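Side-chain contacts in NAD-dependent aldehyde dehydrogenase (Sinorhizobium meliloti, PDB 3U4J), which probably oxidises aldehydes with NAD or NADP as the electron acceptor, as a tetrameric member of the aldehyde dehydrogenase family: residues Gly291-Tyr294 with Gly295-Asn299; Glu418-Ala421 with Leu422-Thr426; Asn438-Thr441 with Ala442-Ile446. One frame throughout, in Å; residues are numbered along the deposited sequence.

In the fold
The three contacts follow one another along the chain. Interaction 1 is at the end of helix 285-297, interaction 2 at the end of helix 416-424 and interaction 3 at the start of helix 439-448. These helices accompany one mixed sheet, in which strand 275-279 pairs in parallel with strands 307-313 and 431-435. The centre of interaction 1 is about 20 Å from that of interaction 2 and about 22 Å from that of interaction 3. Interactions 2 and 3 have centres about 15 Å apart and touch, with Val420 CG2 3.8 Å from Thr445 CG2. Interactions 1 and 3 also meet other subunits, whereas interaction 2 stays within its own chain.

Interaction 1 of 3, residues Gly291-Tyr294 with Gly295-Asn299; sequences GIAY and GVYHN
Gly291 meets Gly295 through the backbone. Its carbonyl accepts the amide, with Gly291 O and Gly295 N 2.8 Å apart, and also takes a hydrogen bond from the side chain of Gln277. Ile292 comes next. Its side chain packs on Leu324 and Val279, while its carbonyl accepts the amide of Val296. The CG1 methyl of Val296 lies 3.4 Å from Ile292 O.

Ala293 packs against Tyr297 one turn on. Ala293 O accepts Tyr297 N at 2.9 Å and, weakly, the amide of Val296. Ala293 CB meets the ring at Tyr297 CD2, 4.0 Å away. The hydroxyl of Tyr297 is hydrogen-bonded to Ser328, and its ring packs on Pro386 and Val388. Replacing Tyr297 with an alanine would probably leave Ser328 without this partner and open a gap beside Ala293.

Tyr294 ends the segment. Its O accepts the amide of His298 at 3.0 Å from His298 N. Both side chains run the same way, each with CG anti to its own backbone N (chi1 -173° and 175°). The edge of the Tyr294 ring is turned to the face of the imidazole, with Tyr294 CE1 3.6 Å from His298 ND1 and planes 76° apart. Tyr294 OH bonds to Asp461, and its ring stacks on Trp504 of the second subunit.

His298 is where the helical backbone ends. This is the last turn of the helix in a beta-alpha-beta crossover from strand 275-279 to strand 307-313. In aldehyde dehydrogenases the loop that follows this helix carries the nucleophilic cysteine.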
loop_
_atom_site.group_PDB
_atom_site.type_symbol
_atom_site.label_atom_id
_atom_site.label_comp_id
_atom_site.label_asym_id
_atom_site.label_seq_id
_atom_site.Cartn_x
_atom_site.Cartn_y
_atom_site.Cartn_z
ATOM N N GLY A 291 20.221 28.971 3.132
ATOM C CA GLY A 291 18.851 28.475 3.084
ATOM C C GLY A 291 17.826 29.505 3.539
ATOM O O GLY A 291 16.692 29.522 3.043
ATOM N N ILE A 292 18.202 30.356 4.504
ATOM C CA ILE A 292 17.334 31.460 4.905
ATOM C C ILE A 292 17.134 32.458 3.750
ATOM O O ILE A 292 16.004 32.838 3.438
ATOM C CB ILE A 292 17.837 32.191 6.209
ATOM C CG1 ILE A 292 17.902 31.238 7.414
ATOM C CG2 ILE A 292 16.949 33.372 6.516
ATOM C CD1 ILE A 292 16.566 30.521 7.746
ATOM N N ALA A 293 18.239 32.867 3.128
ATOM C CA ALA A 293 18.206 33.747 1.964
ATOM C C ALA A 293 17.331 33.117 0.859
ATOM O O ALA A 293 16.424 33.755 0.329
ATOM C CB ALA A 293 19.626 33.978 1.448
ATOM N N TYR A 294 17.641 31.871 0.492
ATOM C CA TYR A 294 16.858 31.148 -0.516
ATOM C C TYR A 294 15.371 31.111 -0.149
ATOM O O TYR A 294 14.514 31.371 -0.980
ATOM C CB TYR A 294 17.388 29.713 -0.628
ATOM C CG TYR A 294 16.783 28.881 -1.757
ATOM C CD1 TYR A 294 16.250 29.482 -2.916
ATOM C CD2 TYR A 294 16.778 27.488 -1.682
ATOM C CE1 TYR A 294 15.689 28.700 -3.955
ATOM C CE2 TYR A 294 16.241 26.697 -2.728
ATOM C CZ TYR A 294 15.706 27.307 -3.846
ATOM O OH TYR A 294 15.208 26.518 -4.864
ATOM N N GLY A 295 15.068 30.816 1.110
ATOM C CA GLY A 295 13.686 30.629 1.552
ATOM C C GLY A 295 12.829 31.859 1.379
ATOM O O GLY A 295 11.641 31.746 1.060
ATOM N N VAL A 296 13.419 33.036 1.604
ATOM C CA VAL A 296 12.640 34.283 1.557
ATOM C C VAL A 296 12.726 34.989 0.197
ATOM O O VAL A 296 11.763 35.640 -0.231
ATOM C CB VAL A 296 12.970 35.252 2.753
ATOM C CG1 VAL A 296 14.402 35.751 2.698
ATOM C CG2 VAL A 296 11.973 36.431 2.794
ATOM N N TYR A 297 13.854 34.823 -0.491
ATOM C CA TYR A 297 14.060 35.489 -1.782
ATOM C C TYR A 297 13.624 34.702 -3.021
ATOM O O TYR A 297 13.468 35.277 -4.105
ATOM C CB TYR A 297 15.522 35.894 -1.928
ATOM C CG TYR A 297 15.998 36.796 -0.807
ATOM C CD1 TYR A 297 15.148 37.768 -0.274
ATOM C CD2 TYR A 297 17.298 36.680 -0.278
ATOM C CE1 TYR A 297 15.563 38.590 0.772
ATOM C CE2 TYR A 297 17.732 37.533 0.760
ATOM C CZ TYR A 297 16.846 38.477 1.263
ATOM O OH TYR A 297 17.221 39.329 2.268
ATOM N N HIS A 298 13.467 33.395 -2.877
ATOM C CA HIS A 298 13.024 32.565 -3.980
ATOM C C HIS A 298 11.744 33.152 -4.560
ATOM O O HIS A 298 10.795 33.448 -3.826
ATOM C CB HIS A 298 12.761 31.141 -3.493
ATOM C CG HIS A 298 12.192 30.245 -4.552
ATOM N ND1 HIS A 298 12.842 29.999 -5.739
ATOM C CD2 HIS A 298 11.023 29.558 -4.609
ATOM C CE1 HIS A 298 12.113 29.178 -6.476
ATOM N NE2 HIS A 298 10.999 28.906 -5.817
ATOM N N ASN A 299 11.732 33.320 -5.878
ATOM C CA ASN A 299 10.602 33.917 -6.566
ATOM C C ASN A 299 10.245 35.300 -6.037
ATOM O O ASN A 299 9.088 35.717 -6.088
ATOM C CB ASN A 299 9.387 32.992 -6.496
ATOM C CG ASN A 299 8.561 33.040 -7.755
ATOM O OD1 ASN A 299 7.329 33.165 -7.712
ATOM N ND2 ASN A 299 9.225 32.915 -8.881
#

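Interaction 2 of 3, residues Glu418-Ala421 with Leu422-Thr426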
loop_
_atom_site.group_PDB
_atom_site.type_symbol
_atom_site.label_atom_id
_atom_site.label_comp_id
_atom_site.label_asym_id
_atom_site.label_seq_id
_atom_site.Cartn_x
_atom_site.Cartn_y
_atom_site.Cartn_z
ATOM N N GLU A 418 9.807 26.436 22.918
ATOM C CA GLU A 418 9.396 27.781 22.505
ATOM C C GLU A 418 9.302 27.894 20.977
ATOM O O GLU A 418 8.387 28.520 20.449
ATOM C CB GLU A 418 10.388 28.854 22.977
ATOM C CG GLU A 418 10.235 29.257 24.418
ATOM C CD GLU A 418 11.390 30.144 24.907
ATOM O OE1 GLU A 418 11.615 30.134 26.148
ATOM O OE2 GLU A 418 12.050 30.843 24.075
ATOM N N ALA A 419 10.290 27.333 20.295
ATOM C CA ALA A 419 10.367 27.404 18.840
ATOM C C ALA A 419 9.148 26.742 18.235
ATOM O O ALA A 419 8.596 27.234 17.255
ATOM C CB ALA A 419 11.631 26.736 18.332
ATOM N N VAL A 420 8.738 25.614 18.816
ATOM C CA VAL A 420 7.527 24.923 18.345
ATOM C C VAL A 420 6.281 25.789 18.543
ATOM O O VAL A 420 5.468 25.962 17.606
ATOM C CB VAL A 420 7.349 23.521 18.965
ATOM C CG1 VAL A 420 5.936 22.952 18.616
ATOM C CG2 VAL A 420 8.435 22.590 18.451
ATOM N N ALA A 421 6.125 26.354 19.740
ATOM C CA ALA A 421 4.962 27.197 20.002
ATOM C C ALA A 421 4.934 28.420 19.059
ATOM O O ALA A 421 3.882 28.789 18.532
ATOM C CB ALA A 421 4.910 27.628 21.497
ATOM N N LEU A 422 6.081 29.047 18.831
ATOM C CA LEU A 422 6.137 30.184 17.884
ATOM C C LEU A 422 5.783 29.754 16.457
ATOM O O LEU A 422 4.974 30.421 15.763
ATOM C CB LEU A 422 7.516 30.855 17.906
ATOM C CG LEU A 422 7.808 31.690 19.162
ATOM C CD1 LEU A 422 9.276 32.139 19.190
ATOM C CD2 LEU A 422 6.895 32.915 19.265
ATOM N N ALA A 423 6.374 28.644 16.019
ATOM C CA ALA A 423 6.124 28.118 14.683
ATOM C C ALA A 423 4.638 27.866 14.463
ATOM O O ALA A 423 4.105 28.221 13.409
ATOM C CB ALA A 423 6.956 26.813 14.420
ATOM N N ASN A 424 3.976 27.293 15.472
ATOM C CA ASN A 424 2.542 26.940 15.414
ATOM C C ASN A 424 1.519 28.057 15.696
ATOM O O ASN A 424 0.316 27.851 15.530
ATOM C CB ASN A 424 2.266 25.769 16.361
ATOM C CG ASN A 424 2.767 24.443 15.809
ATOM O OD1 ASN A 424 2.983 24.290 14.595
ATOM N ND2 ASN A 424 2.959 23.475 16.689
ATOM N N ALA A 425 2.005 29.223 16.126
ATOM C CA ALA A 425 1.163 30.358 16.505
ATOM C C ALA A 425 0.728 31.078 15.240
ATOM O O ALA A 425 0.952 32.274 15.088
ATOM C CB ALA A 425 1.935 31.327 17.407
ATOM N N THR A 426 0.099 30.342 14.332
ATOM C CA THR A 426 -0.321 30.894 13.061
ATOM C C THR A 426 -1.633 30.216 12.706
ATOM O O THR A 426 -1.896 29.089 13.148
ATOM C CB THR A 426 0.758 30.632 11.984
ATOM O OG1 THR A 426 0.263 31.009 10.696
ATOM C CG2 THR A 426 1.178 29.135 11.973
#
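Val420 and Asn424 form the main side-chain pair, one helical turn apart. Backbone hydrogen bonds come first. Leu422 N reaches Glu418 O at 2.9 Å, and Asn424 N reaches Val420 O at 2.9 Å. The amide of Ala423 is bound to the carbonyl of Ala419 in the same way. These bonds close the last regular turn.

The van der Waals contacts follow the same spacing. Val420 and Asn424 lie side by side and point the same way. The CG1 methyl of Val420, anti to the backbone N (chi1 170°), comes alongside the amide at 3.6 Å from Asn424 ND2. Leu422 bends back over the preceding turn, so that Leu422 CG rests 3.5 Å from Glu418 O. Ala423 CB sits 3.3 Å from Ala419 O, and both Leu422 and Ala423 pack on Leu311 of strand 307-313.

The polar end of Asn424 looks outside the turn. Asn424 uses both ends of its amide, giving a bond to Arg448 O and taking one from Arg450 N. This fixes the rotation of the amide beside Val420.

Arg309 donates to the carbonyls of Leu422 and Ala423. Its positive charge probably offsets the negative end of the helix dipole. Ala425 then forms the centre of an inverse gamma turn. The arrangement is that of a helix C-terminus, where the chain leaves helix 416-424 on its way to strand 431-435.

Interaction 3 of 3, residues Asn438-Thr441 with Ala442-Ile446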
loop_
_atom_site.group_PDB
_atom_site.type_symbol
_atom_site.label_atom_id
_atom_site.label_comp_id
_atom_site.label_asym_id
_atom_site.label_seq_id
_atom_site.Cartn_x
_atom_site.Cartn_y
_atom_site.Cartn_z
ATOM N N ASN A 438 21.278 17.925 15.329
ATOM C CA ASN A 438 20.920 17.049 16.443
ATOM C C ASN A 438 19.748 16.144 16.064
ATOM O O ASN A 438 18.681 16.652 15.717
ATOM C CB ASN A 438 20.520 17.914 17.657
ATOM C CG ASN A 438 20.313 17.104 18.947
ATOM O OD1 ASN A 438 21.104 17.227 19.905
ATOM N ND2 ASN A 438 19.247 16.315 19.003
ATOM N N LEU A 439 19.924 14.825 16.168
ATOM C CA LEU A 439 18.856 13.889 15.797
ATOM C C LEU A 439 17.508 14.182 16.477
ATOM O O LEU A 439 16.475 14.277 15.821
ATOM C CB LEU A 439 19.262 12.449 16.107
ATOM C CG LEU A 439 18.237 11.342 15.794
ATOM C CD1 LEU A 439 18.218 11.015 14.326
ATOM C CD2 LEU A 439 18.631 10.089 16.582
ATOM N N GLU A 440 17.522 14.292 17.796
ATOM C CA GLU A 440 16.301 14.478 18.564
ATOM C C GLU A 440 15.646 15.805 18.236
ATOM O O GLU A 440 14.444 15.859 17.977
ATOM C CB GLU A 440 16.581 14.434 20.081
ATOM C CG GLU A 440 15.285 14.466 20.921
ATOM C CD GLU A 440 15.531 14.472 22.432
ATOM O OE1 GLU A 440 16.704 14.548 22.865
ATOM O OE2 GLU A 440 14.541 14.398 23.185
ATOM N N THR A 441 16.410 16.888 18.261
ATOM C CA THR A 441 15.739 18.172 18.075
ATOM C C THR A 441 15.250 18.387 16.643
ATOM O O THR A 441 14.175 18.918 16.477
ATOM C CB THR A 441 16.494 19.436 18.673
ATOM O OG1 THR A 441 16.621 20.499 17.713
ATOM C CG2 THR A 441 17.774 19.111 19.355
ATOM N N ALA A 442 15.996 17.924 15.632
ATOM C CA ALA A 442 15.506 17.996 14.247
ATOM C C ALA A 442 14.201 17.226 14.036
ATOM O O ALA A 442 13.204 17.803 13.569
ATOM C CB ALA A 442 16.568 17.532 13.244
ATOM N N LEU A 443 14.199 15.938 14.394
ATOM C CA LEU A 443 13.008 15.101 14.188
ATOM C C LEU A 443 11.838 15.405 15.131
ATOM O O LEU A 443 10.675 15.402 14.682
ATOM C CB LEU A 443 13.361 13.596 14.187
ATOM C CG LEU A 443 14.155 13.189 12.927
ATOM C CD1 LEU A 443 14.703 11.785 13.068
ATOM C CD2 LEU A 443 13.280 13.290 11.655
ATOM N N GLN A 444 12.110 15.652 16.424
ATOM C CA GLN A 444 11.010 16.000 17.335
ATOM C C GLN A 444 10.403 17.363 17.009
ATOM O O GLN A 444 9.191 17.535 17.103
ATOM C CB GLN A 444 11.389 15.909 18.813
ATOM C CG GLN A 444 11.732 14.497 19.284
ATOM C CD GLN A 444 10.525 13.564 19.509
ATOM O OE1 GLN A 444 10.501 12.817 20.502
ATOM N NE2 GLN A 444 9.542 13.577 18.586
ATOM N N THR A 445 11.225 18.312 16.573
ATOM C CA THR A 445 10.687 19.615 16.204
ATOM C C THR A 445 9.803 19.474 14.960
ATOM O O THR A 445 8.705 19.986 14.944
ATOM C CB THR A 445 11.788 20.695 16.049
ATOM O OG1 THR A 445 12.553 20.772 17.272
ATOM C CG2 THR A 445 11.178 22.054 15.813
ATOM N N ILE A 446 10.273 18.748 13.944
ATOM C CA ILE A 446 9.501 18.587 12.717
ATOM C C ILE A 446 8.186 17.792 12.925
ATOM O O ILE A 446 7.158 18.119 12.329
ATOM C CB ILE A 446 10.416 18.111 11.538
ATOM C CG1 ILE A 446 10.070 18.851 10.239
ATOM C CG2 ILE A 446 10.357 16.617 11.318
ATOM C CD1 ILE A 446 10.301 20.355 10.302
#
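Thr445 grips Thr441 twice, and this is the tight part of the contact. Thr445 OG1 gives its proton to Thr441 O at 2.6 Å. The amide of the same residue donates to the same oxygen, with Thr445 N and Thr441 O 3.0 Å apart. The hydroxyl can bend back this far because OG1 lies anti to the carbonyl carbon (chi1 -56°). Thr445 CB also lies close, 3.0 Å from Thr441 O. The two threonine side chains run side by side, and both pack on Phe280. The chi1 of Thr441, 129°, is far from a staggered value, so the setting of its own hydroxyl is less certain.

The leucine face is also buried, and other subunits take part in covering it. Leu439 CD1 and Leu443 CD1 touch at 3.8 Å where the two side chains cross at a slant. Both leucines also pack on Leu498 of the fourth subunit, and Leu443 touches Leu439 of the third subunit.

The pair Glu440 and Gln444 is looser. Of the two, Glu440 is partly exposed and reaches out on an extended chain. Their side chains touch through a single long contact, Glu440 CG being 3.9 Å from Gln444 CG. Gln444 is bent at chi2 and lies across its neighbour. Gly499 of the fourth subunit packs beside Glu440, and Leu498 of that subunit beside Gln444. Beneath them the backbone bond is firm, with Gln444 N 2.8 Å from Glu440 O.

Asn438 is at the N-cap position, and its carbonyl accepts the amide of Ala442. This first part of helix 439-448 belongs to the crossover from strand 431-435 to strand 453-456. Thr445 and Ile446 lie on Val434 of the first strand, while Ala442, Leu443 and Ile446 lie on Ile456 of the second.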